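Myo-inositol phosphohydrolase (Mitsuokella multacida, PDB 4WU3) probably removes phosphate groups from inositol phosphates such as phytate as a PTP-like phosphatase, and binds inositol-(1,3,4,5)-tetrakisphosphate. Local coordinates at residues Pro335-Tyr340 with Tyr437-Trp442; Ile341-Thr346 with Ala433-Gly438; Gln423-Val428 with Trp442-Lys447; Leu468-Leu473 with Val485-Val490. The protein carries 2 engineered substitutions. One frame throughout, in Å; residues are numbered along the deposited sequence.

Interaction 1 (Pro335-Tyr340 with Tyr437-Trp442); sequences PDYNGY and YGLRDW. With 4IP (inositol-(1,3,4,5)-tetrakisphosphate), chain F.
Tyr337 turns its CG away from its own carbonyl carbon (chi1 -68°), and Trp442 does the same at -73°, which lays the two side chains next to each other, pointing the same way. They form an edge-to-face aromatic pair in this PTP-like phosphatase, where the chain entering strand 342-346 passes the loop that follows strand 432-438. The edge of Trp442 meets the face of Tyr337: CE3 stands over the centre of the phenol ring, and the centroid of the Tyr337 ring and that of the six-membered ring of Trp442 are 4.9 Å apart with planes at 63°. Elsewhere on the indole, Trp442 NE1 is hydrogen-bonded to the backbone oxygen of Asp511. Leu439 adds an aliphatic branch, its CD2 3.6 Å from Tyr337 CE1. Tyr337 OH lies over a face of the Arg440 guanidinium, whose NH2 is salt-bridged to Asp287 of the second subunit.

Nearer the sheet, Tyr340 N donates to Tyr437 O (3.0 Å), and that same oxygen lies over the Tyr340 ring. The hydroxyl of Tyr340 comes to the edge of the other phenol, OH to Tyr437 CE2 being 3.6 Å. Glycine suits position 438 because a CB would run into the carbonyl oxygens of Tyr337 and Asn338. Asp441 points its CB away from 335-340 and is a residue of the ligand pocket, its OD2 3.2 Å from O5P of the inositol phosphate. An Asx turn, Asn338 N to Asp336 OD1 at 2.9 Å, shapes the opposing loop. A water donates to Asp336 O and Asn338 O and accepts from Leu439 N, its oxygen 2.9 Å from that nitrogen.

Interaction 2 (Ile341-Thr346 with Ala433-Gly438); sequences IWRLDT and AVSWYG. With 4IP (inositol-(1,3,4,5)-tetrakisphosphate), chain F.
Trp342 and Trp436 meet edge to face, planes 56° apart: Trp436 CE3 sits over the Trp342 indole, 3.6 Å from CE2, while Ile341 N lies over a face of Trp436 itself. The Arg343 guanidinium presents its edge to the P3 phosphate, with NH2 2.6 Å from O6P and NH1 3.2 Å from O5P; the guanidinium plane stands at 81° to the nearby Tyr437 ring. The fully extended Arg343 chain gives it this reach. Were Trp342 replaced by alanine, the Trp436 edge and Val434 CG2 would probably lose the indole they pack on, and a gap would open toward helix 449-463. The strands pair antiparallel, with a classic beta bulge where Asp345 and Thr346 both face Ala433; Asp345 N donates to Ala433 O at 2.9 Å. Trp342, Leu344, Val434 and Trp436 form the apolar face of the sheet, whereas Arg343 and Tyr437, on the other face with Ser435, reach the ligand. Ser435 OG donates to Asp345 OD1 (2.9 Å) on its syn side, and Arg422 and Gln541 also hold that carboxylate. A water donates to Ser435 OG and accepts from Arg343 NH1. At the bulge packing is tight, Thr346 CG2 lying 3.3 Å from Ala433 CB.

Interaction 3 (Gln423-Val428 with Trp442-Lys447); sequences QETHGV and WGNLGK
Asn444 carries the tight part of this contact through its side-chain amide. ND2 donates to Gln423 O at 2.9 Å and to Thr425 OG1 at 3.0 Å, both nearly straight bonds with their acceptors close to the amide plane, so the two N-H directions are used and the group's rotation is fixed. On its other end OD1 accepts from Lys447 NZ (3.1 Å). Few residues but asparagine could offer two donors and an acceptor on so short a stem; a leucine here would probably leave Gln423 O and Lys447 NZ without these mates and Thr425 OG1 short of a donor. Buried Gln423 belongs to this tight part, its extended chain packing CG 3.8 Å from Asn444 CB, the two amides almost perpendicular.

The end of the Gln423 amide and the exposed Leu445-Gly446 turn are looser and wetter. One water donates to Gln423 OE1, which is also hydrogen-bonded to Thr510 OG1, and accepts from Asn444 N, the water oxygen 2.8 Å from Asn444 N; a second accepts from Gln423 NE2 and Gly446 N. The turns, type I and type II, overlap, and positive phi (89°) suits Gly446.

Glu424 is salt-bridged to Arg546, which binds the inositol phosphate, and may position it. Thr425 OG1 also bonds Asp455 of helix 449-463, Asn444 packs on Val452 of that helix, and Gln423 pairs through its backbone with Ala509 of strand 503-509.

Interaction 4 (Leu468-Leu473 with Val485-Val490); sequences LIVAEL and VKIESV
Leu468 and Val485 share two backbone bonds, Leu468 N to Val485 O at 3.0 Å and Val485 N to Leu468 O at 2.8 Å, which makes them an antiparallel hydrogen-bonded pair. Their side chains lie on the same face, where Val470 and Ile487 join them. With CG1 anti to the backbone N (chi1 177°), Val470 has CG2 anti to the carbonyl carbon, and this methyl touches both partners: it is 4.1 Å from Val485 CG2 and 4.2 Å from Ile487 CD1. Leu468 crosses Ile487 at about a right angle, CD1 to CG1 4.2 Å apart.

Beyond this shell, Phe429 packs against both Val470 and Ile487, and Trp342 against Leu468 and Val470. Asn430 steadies the chain after the pair: its OD1 accepts from Glu488 N and Ser489 N, and its ND2 donates to Lys486 O. Ala471 bonds the backbones of Trp342 and Leu344, tying strand 467-471 into the mixed sheet in which 484-486 is one of the two outermost strands.

Valine and isoleucine, branched at CB, suit extended backbone, and leucine adds a longer apolar side chain; none brings polar side-chain atoms that would need partners. Directionality therefore comes from the backbone pair, while the aliphatic contacts, at ordinary van der Waals distance, supply apolar cover, the Val470 side chain being about 14 Å from the bound inositol phosphate.

Overall arrangement
All four contacts reach one six-stranded mixed sheet. Interaction 2, the only buried contact of the four, is a long strand pairing with an apolar face and a ligand-facing one. Interactions 1, 3 and 4 are all partly buried. Interaction 4 adds the outer strand 484-486 by a single backbone pair and aliphatic packing; its Leu473 packs on Tyr437, which interactions 1 and 2 share. Interactions 1 and 3 lie mostly in the loops flanking the strands and each include two bridging waters; aromatic stacking dominates the first, amide bonding the second. They share Trp442, and Trp436 N reaches Thr425 O from 2 to 3. Interactions 1 and 2 supply pocket residues, Asp441 and Arg343.

Interaction 1 (Pro335-Tyr340 with Tyr437-Trp442)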
# COMPACT_ATOMS: atom_id res chain seq x y z
N PRO A 335 -15.69 -1.87 4.18
CA PRO A 335 -16.33 -2.99 4.84
C PRO A 335 -17.80 -3.10 4.46
O PRO A 335 -18.45 -2.09 4.17
CB PRO A 335 -16.18 -2.68 6.33
CG PRO A 335 -15.82 -1.23 6.42
CD PRO A 335 -15.14 -0.89 5.13
N ASP A 336 -18.32 -4.32 4.43
CA ASP A 336 -19.76 -4.54 4.22
C ASP A 336 -20.35 -4.98 5.56
O ASP A 336 -19.99 -6.03 6.09
CB ASP A 336 -19.99 -5.58 3.13
CG ASP A 336 -21.47 -5.83 2.85
OD1 ASP A 336 -22.35 -5.27 3.53
OD2 ASP A 336 -21.74 -6.60 1.91
N TYR A 337 -21.25 -4.17 6.10
CA TYR A 337 -21.83 -4.43 7.41
C TYR A 337 -23.19 -5.10 7.32
O TYR A 337 -23.84 -5.30 8.33
CB TYR A 337 -21.97 -3.12 8.20
CG TYR A 337 -20.64 -2.52 8.58
CD1 TYR A 337 -19.75 -3.25 9.35
CD2 TYR A 337 -20.27 -1.26 8.16
CE1 TYR A 337 -18.52 -2.74 9.69
CE2 TYR A 337 -19.04 -0.73 8.50
CZ TYR A 337 -18.17 -1.48 9.27
OH TYR A 337 -16.93 -0.97 9.63
N ASN A 338 -23.63 -5.43 6.10
CA ASN A 338 -24.94 -6.03 5.90
C ASN A 338 -25.03 -7.44 6.49
O ASN A 338 -24.05 -8.18 6.51
CB ASN A 338 -25.30 -6.04 4.42
CG ASN A 338 -25.61 -4.64 3.89
OD1 ASN A 338 -26.15 -3.79 4.60
ND2 ASN A 338 -25.27 -4.41 2.65
N GLY A 339 -26.21 -7.77 7.00
CA GLY A 339 -26.46 -9.09 7.57
C GLY A 339 -26.25 -10.20 6.56
O GLY A 339 -26.56 -10.05 5.38
N TYR A 340 -25.74 -11.33 7.03
CA TYR A 340 -25.53 -12.48 6.16
C TYR A 340 -25.91 -13.81 6.84
O TYR A 340 -25.75 -14.88 6.24
CB TYR A 340 -24.07 -12.52 5.73
CG TYR A 340 -23.15 -12.54 6.93
CD1 TYR A 340 -22.91 -13.72 7.60
CD2 TYR A 340 -22.56 -11.38 7.40
CE1 TYR A 340 -22.09 -13.77 8.71
CE2 TYR A 340 -21.72 -11.41 8.51
CZ TYR A 340 -21.49 -12.62 9.16
OH TYR A 340 -20.67 -12.71 10.26
N TYR A 437 -27.65 -10.98 11.45
CA TYR A 437 -26.34 -10.56 11.92
C TYR A 437 -25.41 -10.22 10.78
O TYR A 437 -25.14 -11.05 9.92
CB TYR A 437 -25.69 -11.68 12.74
CG TYR A 437 -24.36 -11.28 13.36
CD1 TYR A 437 -24.31 -10.58 14.55
CD2 TYR A 437 -23.17 -11.59 12.73
CE1 TYR A 437 -23.10 -10.21 15.12
CE2 TYR A 437 -21.95 -11.21 13.28
CZ TYR A 437 -21.92 -10.52 14.47
OH TYR A 437 -20.71 -10.16 15.00
N GLY A 438 -24.92 -8.99 10.80
CA GLY A 438 -23.82 -8.58 9.92
C GLY A 438 -22.57 -8.31 10.72
O GLY A 438 -22.60 -8.30 11.94
N LEU A 439 -21.45 -8.10 10.04
CA LEU A 439 -20.19 -7.77 10.69
C LEU A 439 -20.36 -6.70 11.76
O LEU A 439 -21.02 -5.68 11.54
CB LEU A 439 -19.19 -7.30 9.64
CG LEU A 439 -17.87 -6.72 10.14
CD1 LEU A 439 -17.00 -7.83 10.72
CD2 LEU A 439 -17.17 -6.00 9.00
N ARG A 440 -19.74 -6.91 12.91
CA ARG A 440 -19.90 -6.04 14.09
C ARG A 440 -21.35 -5.85 14.57
O ARG A 440 -21.64 -4.92 15.33
CB ARG A 440 -19.28 -4.67 13.82
CG ARG A 440 -17.77 -4.65 13.90
CD ARG A 440 -17.24 -3.26 13.60
NE ARG A 440 -15.80 -3.26 13.40
CZ ARG A 440 -15.07 -2.16 13.21
NH1 ARG A 440 -15.65 -0.97 13.20
NH2 ARG A 440 -13.76 -2.27 13.05
N ASP A 441 -22.24 -6.73 14.15
CA ASP A 441 -23.68 -6.56 14.42
C ASP A 441 -24.24 -5.22 13.91
O ASP A 441 -25.13 -4.63 14.52
CB ASP A 441 -23.97 -6.74 15.91
CG ASP A 441 -25.45 -6.99 16.19
OD1 ASP A 441 -26.16 -7.44 15.27
OD2 ASP A 441 -25.92 -6.71 17.32
N TRP A 442 -23.73 -4.74 12.78
CA TRP A 442 -24.16 -3.46 12.22
C TRP A 442 -25.03 -3.64 10.97
O TRP A 442 -24.95 -2.85 10.02
CB TRP A 442 -22.96 -2.56 11.91
CG TRP A 442 -22.29 -1.99 13.12
CD1 TRP A 442 -22.72 -2.10 14.41
CD2 TRP A 442 -21.11 -1.19 13.16
NE1 TRP A 442 -21.85 -1.44 15.25
CE2 TRP A 442 -20.86 -0.87 14.51
CE3 TRP A 442 -20.22 -0.74 12.18
CZ2 TRP A 442 -19.77 -0.11 14.91
CZ3 TRP A 442 -19.13 0.03 12.58
CH2 TRP A 442 -18.92 0.33 13.93
C1 4IP F . -23.22 -5.72 23.58
O1 4IP F . -24.30 -5.47 24.48
C2 4IP F . -23.45 -7.03 22.84
O2 4IP F . -23.65 -8.08 23.78
C3 4IP F . -22.26 -7.40 21.96
O3 4IP F . -22.51 -8.65 21.32
C4 4IP F . -20.97 -7.48 22.77
O4 4IP F . -19.88 -7.73 21.88
C5 4IP F . -20.73 -6.17 23.51
O5 4IP F . -19.55 -6.26 24.32
C6 4IP F . -21.93 -5.80 24.39
O6 4IP F . -21.70 -4.55 25.04
P1 4IP F . -25.68 -4.78 24.02
O1P 4IP F . -25.31 -3.35 23.75
O2P 4IP F . -26.57 -5.00 25.21
O3P 4IP F . -26.11 -5.57 22.81
P3 4IP F . -22.46 -8.76 19.71
O4P 4IP F . -21.23 -7.97 19.33
O5P 4IP F . -23.77 -8.16 19.26
O6P 4IP F . -22.32 -10.24 19.44
P4 4IP F . -18.82 -8.93 22.12
O7P 4IP F . -19.67 -10.15 22.40
O8P 4IP F . -18.08 -8.99 20.81
O9P 4IP F . -18.00 -8.44 23.30
P5 4IP F . -18.59 -4.97 24.47
OPF 4IP F . -18.76 -4.18 23.18
OPG 4IP F . -17.22 -5.60 24.65
OPH 4IP F . -19.12 -4.25 25.69
O HOH W 1 -21.36 -8.10 7.18
O HOH W 2 -25.17 -2.31 7.01

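Interaction 2 (Ile341-Thr346 with Ala433-Gly438)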
# COMPACT_ATOMS: atom_id res chain seq x y z
N ILE A 341 -26.41 -13.76 8.07
CA ILE A 341 -26.81 -14.97 8.77
C ILE A 341 -27.87 -14.70 9.84
O ILE A 341 -27.91 -13.62 10.43
CB ILE A 341 -25.60 -15.66 9.44
CG1 ILE A 341 -25.92 -17.10 9.83
CG2 ILE A 341 -25.14 -14.88 10.67
CD1 ILE A 341 -24.73 -17.88 10.35
N TRP A 342 -28.73 -15.68 10.08
CA TRP A 342 -29.64 -15.62 11.20
C TRP A 342 -28.93 -16.14 12.44
O TRP A 342 -28.58 -17.32 12.55
CB TRP A 342 -30.93 -16.40 10.94
CG TRP A 342 -31.87 -15.70 10.00
CD1 TRP A 342 -32.15 -16.06 8.72
CD2 TRP A 342 -32.64 -14.52 10.27
NE1 TRP A 342 -33.05 -15.18 8.16
CE2 TRP A 342 -33.37 -14.23 9.09
CE3 TRP A 342 -32.79 -13.68 11.38
CZ2 TRP A 342 -34.23 -13.13 9.00
CZ3 TRP A 342 -33.63 -12.59 11.29
CH2 TRP A 342 -34.36 -12.33 10.11
N ARG A 343 -28.68 -15.23 13.37
CA ARG A 343 -28.05 -15.55 14.62
C ARG A 343 -29.10 -15.97 15.62
O ARG A 343 -30.17 -15.36 15.70
CB ARG A 343 -27.35 -14.30 15.13
CG ARG A 343 -26.81 -14.40 16.54
CD ARG A 343 -26.22 -13.06 16.97
NE ARG A 343 -25.29 -13.20 18.09
CZ ARG A 343 -24.62 -12.19 18.64
NH1 ARG A 343 -24.77 -10.96 18.18
NH2 ARG A 343 -23.80 -12.41 19.66
N LEU A 344 -28.80 -17.02 16.37
CA LEU A 344 -29.60 -17.41 17.51
C LEU A 344 -29.19 -16.58 18.73
O LEU A 344 -28.18 -16.86 19.35
CB LEU A 344 -29.39 -18.89 17.80
CG LEU A 344 -29.99 -19.44 19.09
CD1 LEU A 344 -31.50 -19.23 19.12
CD2 LEU A 344 -29.65 -20.92 19.19
N ASP A 345 -29.99 -15.57 19.07
CA ASP A 345 -29.68 -14.68 20.19
C ASP A 345 -29.89 -15.41 21.51
O ASP A 345 -29.07 -15.34 22.41
CB ASP A 345 -30.58 -13.44 20.17
CG ASP A 345 -30.20 -12.46 19.07
OD1 ASP A 345 -29.04 -12.50 18.62
OD2 ASP A 345 -31.05 -11.65 18.67
N THR A 346 -31.03 -16.09 21.62
CA THR A 346 -31.33 -16.85 22.82
C THR A 346 -32.37 -17.92 22.52
O THR A 346 -33.38 -17.69 21.84
CB THR A 346 -31.77 -15.94 23.98
OG1 THR A 346 -32.08 -16.74 25.14
CG2 THR A 346 -32.98 -15.11 23.61
N ALA A 433 -35.39 -16.32 20.02
CA ALA A 433 -34.97 -14.97 19.63
C ALA A 433 -33.86 -15.08 18.58
O ALA A 433 -32.85 -15.75 18.81
CB ALA A 433 -34.46 -14.21 20.85
N VAL A 434 -34.04 -14.41 17.45
CA VAL A 434 -33.06 -14.41 16.38
C VAL A 434 -32.82 -13.00 15.90
O VAL A 434 -33.62 -12.10 16.16
CB VAL A 434 -33.53 -15.28 15.19
CG1 VAL A 434 -33.78 -16.71 15.63
CG2 VAL A 434 -34.79 -14.70 14.58
N SER A 435 -31.70 -12.80 15.20
CA SER A 435 -31.37 -11.51 14.60
C SER A 435 -30.62 -11.69 13.28
O SER A 435 -29.97 -12.71 13.05
CB SER A 435 -30.57 -10.64 15.57
OG SER A 435 -29.38 -11.28 15.98
N TRP A 436 -30.72 -10.70 12.41
CA TRP A 436 -30.03 -10.76 11.13
C TRP A 436 -28.66 -10.13 11.33
O TRP A 436 -28.52 -8.91 11.39
CB TRP A 436 -30.83 -10.04 10.07
CG TRP A 436 -30.29 -10.15 8.67
CD1 TRP A 436 -29.92 -9.12 7.85
CD2 TRP A 436 -30.07 -11.35 7.91
NE1 TRP A 436 -29.48 -9.60 6.65
CE2 TRP A 436 -29.56 -10.97 6.66
CE3 TRP A 436 -30.24 -12.71 8.18
CZ2 TRP A 436 -29.23 -11.89 5.67
CZ3 TRP A 436 -29.91 -13.64 7.20
CH2 TRP A 436 -29.41 -13.22 5.96
N TYR A 437 -27.65 -10.98 11.45
CA TYR A 437 -26.34 -10.56 11.92
C TYR A 437 -25.41 -10.22 10.78
O TYR A 437 -25.14 -11.05 9.92
CB TYR A 437 -25.69 -11.68 12.74
CG TYR A 437 -24.36 -11.28 13.36
CD1 TYR A 437 -24.31 -10.58 14.55
CD2 TYR A 437 -23.17 -11.59 12.73
CE1 TYR A 437 -23.10 -10.21 15.12
CE2 TYR A 437 -21.95 -11.21 13.28
CZ TYR A 437 -21.92 -10.52 14.47
OH TYR A 437 -20.71 -10.16 15.00
N GLY A 438 -24.92 -8.99 10.80
CA GLY A 438 -23.82 -8.58 9.92
C GLY A 438 -22.57 -8.31 10.72
O GLY A 438 -22.60 -8.30 11.94
C1 4IP F . -23.22 -5.72 23.58
O1 4IP F . -24.30 -5.47 24.48
C2 4IP F . -23.45 -7.03 22.84
O2 4IP F . -23.65 -8.08 23.78
C3 4IP F . -22.26 -7.40 21.96
O3 4IP F . -22.51 -8.65 21.32
C4 4IP F . -20.97 -7.48 22.77
O4 4IP F . -19.88 -7.73 21.88
C5 4IP F . -20.73 -6.17 23.51
O5 4IP F . -19.55 -6.26 24.32
C6 4IP F . -21.93 -5.80 24.39
O6 4IP F . -21.70 -4.55 25.04
P1 4IP F . -25.68 -4.78 24.02
O1P 4IP F . -25.31 -3.35 23.75
O2P 4IP F . -26.57 -5.00 25.21
O3P 4IP F . -26.11 -5.57 22.81
P3 4IP F . -22.46 -8.76 19.71
O4P 4IP F . -21.23 -7.97 19.33
O5P 4IP F . -23.77 -8.16 19.26
O6P 4IP F . -22.32 -10.24 19.44
P4 4IP F . -18.82 -8.93 22.12
O7P 4IP F . -19.67 -10.15 22.40
O8P 4IP F . -18.08 -8.99 20.81
O9P 4IP F . -18.00 -8.44 23.30
P5 4IP F . -18.59 -4.97 24.47
OPF 4IP F . -18.76 -4.18 23.18
OPG 4IP F . -17.22 -5.60 24.65
OPH 4IP F . -19.12 -4.25 25.69
O HOH W 3 -27.21 -9.69 16.83

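Interaction 3 (Gln423-Val428 with Trp442-Lys447)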
# COMPACT_ATOMS: atom_id res chain seq x y z
N GLN A 423 -30.97 -1.64 17.04
CA GLN A 423 -31.03 -1.15 15.66
C GLN A 423 -31.09 -2.31 14.69
O GLN A 423 -31.78 -2.26 13.68
CB GLN A 423 -29.83 -0.28 15.31
CG GLN A 423 -29.93 0.25 13.89
CD GLN A 423 -28.77 1.12 13.47
OE1 GLN A 423 -27.60 0.72 13.54
NE2 GLN A 423 -29.08 2.33 12.99
N GLU A 424 -30.35 -3.36 15.02
CA GLU A 424 -30.25 -4.53 14.16
C GLU A 424 -31.61 -5.21 14.05
O GLU A 424 -32.42 -5.18 15.00
CB GLU A 424 -29.20 -5.51 14.71
CG GLU A 424 -29.53 -6.12 16.06
CD GLU A 424 -28.91 -5.38 17.24
OE1 GLU A 424 -28.56 -4.19 17.09
OE2 GLU A 424 -28.77 -5.98 18.32
N THR A 425 -31.86 -5.82 12.90
CA THR A 425 -33.11 -6.54 12.64
C THR A 425 -33.16 -7.83 13.46
O THR A 425 -32.22 -8.61 13.45
CB THR A 425 -33.23 -6.88 11.14
OG1 THR A 425 -33.69 -5.72 10.43
CG2 THR A 425 -34.21 -8.02 10.91
N HIS A 426 -34.26 -8.05 14.17
CA HIS A 426 -34.44 -9.26 14.98
C HIS A 426 -35.91 -9.61 15.10
O HIS A 426 -36.79 -8.81 14.75
CB HIS A 426 -33.86 -9.09 16.38
CG HIS A 426 -34.62 -8.13 17.23
ND1 HIS A 426 -35.33 -8.52 18.35
CD2 HIS A 426 -34.81 -6.79 17.11
CE1 HIS A 426 -35.91 -7.46 18.89
NE2 HIS A 426 -35.61 -6.40 18.16
N GLY A 427 -36.17 -10.81 15.62
CA GLY A 427 -37.52 -11.30 15.82
C GLY A 427 -37.53 -12.63 16.53
O GLY A 427 -36.61 -12.94 17.27
N VAL A 428 -38.57 -13.41 16.28
CA VAL A 428 -38.74 -14.71 16.93
C VAL A 428 -39.05 -15.78 15.90
O VAL A 428 -40.02 -15.67 15.14
CB VAL A 428 -39.89 -14.66 17.97
CG1 VAL A 428 -39.96 -15.96 18.76
CG2 VAL A 428 -39.69 -13.50 18.92
N TRP A 442 -23.73 -4.74 12.78
CA TRP A 442 -24.16 -3.46 12.22
C TRP A 442 -25.03 -3.64 10.97
O TRP A 442 -24.95 -2.85 10.02
CB TRP A 442 -22.96 -2.56 11.91
CG TRP A 442 -22.29 -1.99 13.12
CD1 TRP A 442 -22.72 -2.10 14.41
CD2 TRP A 442 -21.11 -1.19 13.16
NE1 TRP A 442 -21.85 -1.44 15.25
CE2 TRP A 442 -20.86 -0.87 14.51
CE3 TRP A 442 -20.22 -0.74 12.18
CZ2 TRP A 442 -19.77 -0.11 14.91
CZ3 TRP A 442 -19.13 0.03 12.58
CH2 TRP A 442 -18.92 0.33 13.93
N GLY A 443 -25.88 -4.66 11.00
CA GLY A 443 -26.79 -4.94 9.90
C GLY A 443 -27.63 -3.77 9.42
O GLY A 443 -27.99 -3.71 8.25
N ASN A 444 -27.97 -2.85 10.31
CA ASN A 444 -28.81 -1.71 9.95
C ASN A 444 -28.15 -0.37 10.19
O ASN A 444 -28.82 0.65 10.43
CB ASN A 444 -30.13 -1.78 10.71
CG ASN A 444 -31.05 -2.83 10.17
OD1 ASN A 444 -31.02 -3.14 8.98
ND2 ASN A 444 -31.87 -3.42 11.04
N LEU A 445 -26.82 -0.35 10.10
CA LEU A 445 -26.06 0.88 10.25
C LEU A 445 -26.51 1.92 9.23
O LEU A 445 -26.60 1.64 8.04
CB LEU A 445 -24.57 0.61 10.09
CG LEU A 445 -23.68 1.81 10.38
CD1 LEU A 445 -23.63 2.13 11.87
CD2 LEU A 445 -22.27 1.58 9.84
N GLY A 446 -26.82 3.12 9.70
CA GLY A 446 -27.19 4.22 8.80
C GLY A 446 -28.67 4.30 8.50
O GLY A 446 -29.11 5.24 7.84
N LYS A 447 -29.45 3.33 8.95
CA LYS A 447 -30.88 3.33 8.69
C LYS A 447 -31.63 4.10 9.78
O LYS A 447 -31.29 3.99 10.96
CB LYS A 447 -31.44 1.90 8.64
CG LYS A 447 -31.06 1.07 7.43
CD LYS A 447 -31.89 -0.21 7.41
CE LYS A 447 -31.66 -1.03 6.15
NZ LYS A 447 -30.47 -1.91 6.23
O HOH W 4 -27.39 -2.01 12.94
O HOH W 5 -26.67 4.25 12.40

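Interaction 4 (Leu468-Leu473 with Val485-Val490)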
# COMPACT_ATOMS: atom_id res chain seq x y z
N LEU A 468 -33.60 -22.78 7.10
CA LEU A 468 -32.48 -21.83 7.15
C LEU A 468 -31.47 -22.16 8.25
O LEU A 468 -31.80 -22.82 9.23
CB LEU A 468 -32.99 -20.42 7.42
CG LEU A 468 -34.07 -19.85 6.50
CD1 LEU A 468 -34.58 -18.53 7.05
CD2 LEU A 468 -33.53 -19.67 5.09
N ILE A 469 -30.24 -21.67 8.08
CA ILE A 469 -29.26 -21.75 9.15
C ILE A 469 -29.60 -20.72 10.23
O ILE A 469 -29.73 -19.53 9.94
CB ILE A 469 -27.84 -21.47 8.64
CG1 ILE A 469 -27.44 -22.47 7.54
CG2 ILE A 469 -26.84 -21.50 9.79
CD1 ILE A 469 -27.12 -23.87 8.01
N VAL A 470 -29.79 -21.19 11.46
CA VAL A 470 -29.96 -20.32 12.61
C VAL A 470 -28.98 -20.81 13.67
O VAL A 470 -29.20 -21.84 14.29
CB VAL A 470 -31.39 -20.36 13.18
CG1 VAL A 470 -31.49 -19.48 14.42
CG2 VAL A 470 -32.40 -19.91 12.14
N ALA A 471 -27.90 -20.06 13.86
CA ALA A 471 -26.78 -20.56 14.63
C ALA A 471 -26.36 -19.60 15.73
O ALA A 471 -26.45 -18.38 15.59
CB ALA A 471 -25.61 -20.80 13.69
N GLU A 472 -25.92 -20.17 16.85
CA GLU A 472 -25.28 -19.38 17.87
C GLU A 472 -23.89 -19.01 17.35
O GLU A 472 -23.23 -19.81 16.67
CB GLU A 472 -25.17 -20.17 19.16
CG GLU A 472 -24.58 -19.37 20.32
CD GLU A 472 -24.44 -20.21 21.58
OE1 GLU A 472 -24.84 -21.39 21.55
OE2 GLU A 472 -23.92 -19.68 22.59
N LEU A 473 -23.45 -17.79 17.66
CA LEU A 473 -22.10 -17.37 17.29
C LEU A 473 -21.13 -17.56 18.44
O LEU A 473 -21.49 -17.33 19.59
CB LEU A 473 -22.10 -15.92 16.85
CG LEU A 473 -23.01 -15.57 15.69
CD1 LEU A 473 -22.81 -14.10 15.32
CD2 LEU A 473 -22.74 -16.49 14.51
N VAL A 485 -32.60 -25.44 9.95
CA VAL A 485 -33.74 -25.82 10.75
C VAL A 485 -34.97 -25.23 10.08
O VAL A 485 -34.90 -24.18 9.44
CB VAL A 485 -33.63 -25.34 12.21
CG1 VAL A 485 -32.40 -25.95 12.87
CG2 VAL A 485 -33.60 -23.81 12.29
N LYS A 486 -36.09 -25.93 10.19
CA LYS A 486 -37.31 -25.52 9.53
C LYS A 486 -37.97 -24.42 10.35
O LYS A 486 -38.22 -24.58 11.54
CB LYS A 486 -38.25 -26.72 9.40
CG LYS A 486 -39.51 -26.46 8.60
CD LYS A 486 -39.19 -26.28 7.13
CE LYS A 486 -40.46 -26.11 6.31
NZ LYS A 486 -41.41 -27.25 6.56
N ILE A 487 -38.27 -23.30 9.71
CA ILE A 487 -38.88 -22.17 10.40
C ILE A 487 -40.39 -22.30 10.33
O ILE A 487 -40.99 -22.05 9.28
CB ILE A 487 -38.44 -20.82 9.79
CG1 ILE A 487 -36.92 -20.71 9.76
CG2 ILE A 487 -39.04 -19.67 10.58
CD1 ILE A 487 -36.25 -21.08 11.08
N GLU A 488 -41.01 -22.71 11.44
CA GLU A 488 -42.45 -22.96 11.48
C GLU A 488 -43.24 -21.72 11.89
O GLU A 488 -44.21 -21.37 11.23
CB GLU A 488 -42.78 -24.12 12.43
CG GLU A 488 -42.12 -25.45 12.08
CD GLU A 488 -42.85 -26.23 10.99
OE1 GLU A 488 -43.88 -25.74 10.47
OE2 GLU A 488 -42.39 -27.35 10.65
N SER A 489 -42.83 -21.05 12.96
CA SER A 489 -43.50 -19.82 13.37
C SER A 489 -42.58 -18.60 13.40
O SER A 489 -41.40 -18.69 13.76
CB SER A 489 -44.16 -20.00 14.74
OG SER A 489 -43.19 -20.11 15.76
N VAL A 490 -43.15 -17.45 13.04
CA VAL A 490 -42.40 -16.21 12.95
C VAL A 490 -43.20 -15.01 13.48
O VAL A 490 -44.27 -14.71 12.97
CB VAL A 490 -42.01 -15.92 11.49
CG1 VAL A 490 -41.31 -14.58 11.38
CG2 VAL A 490 -41.12 -17.04 10.96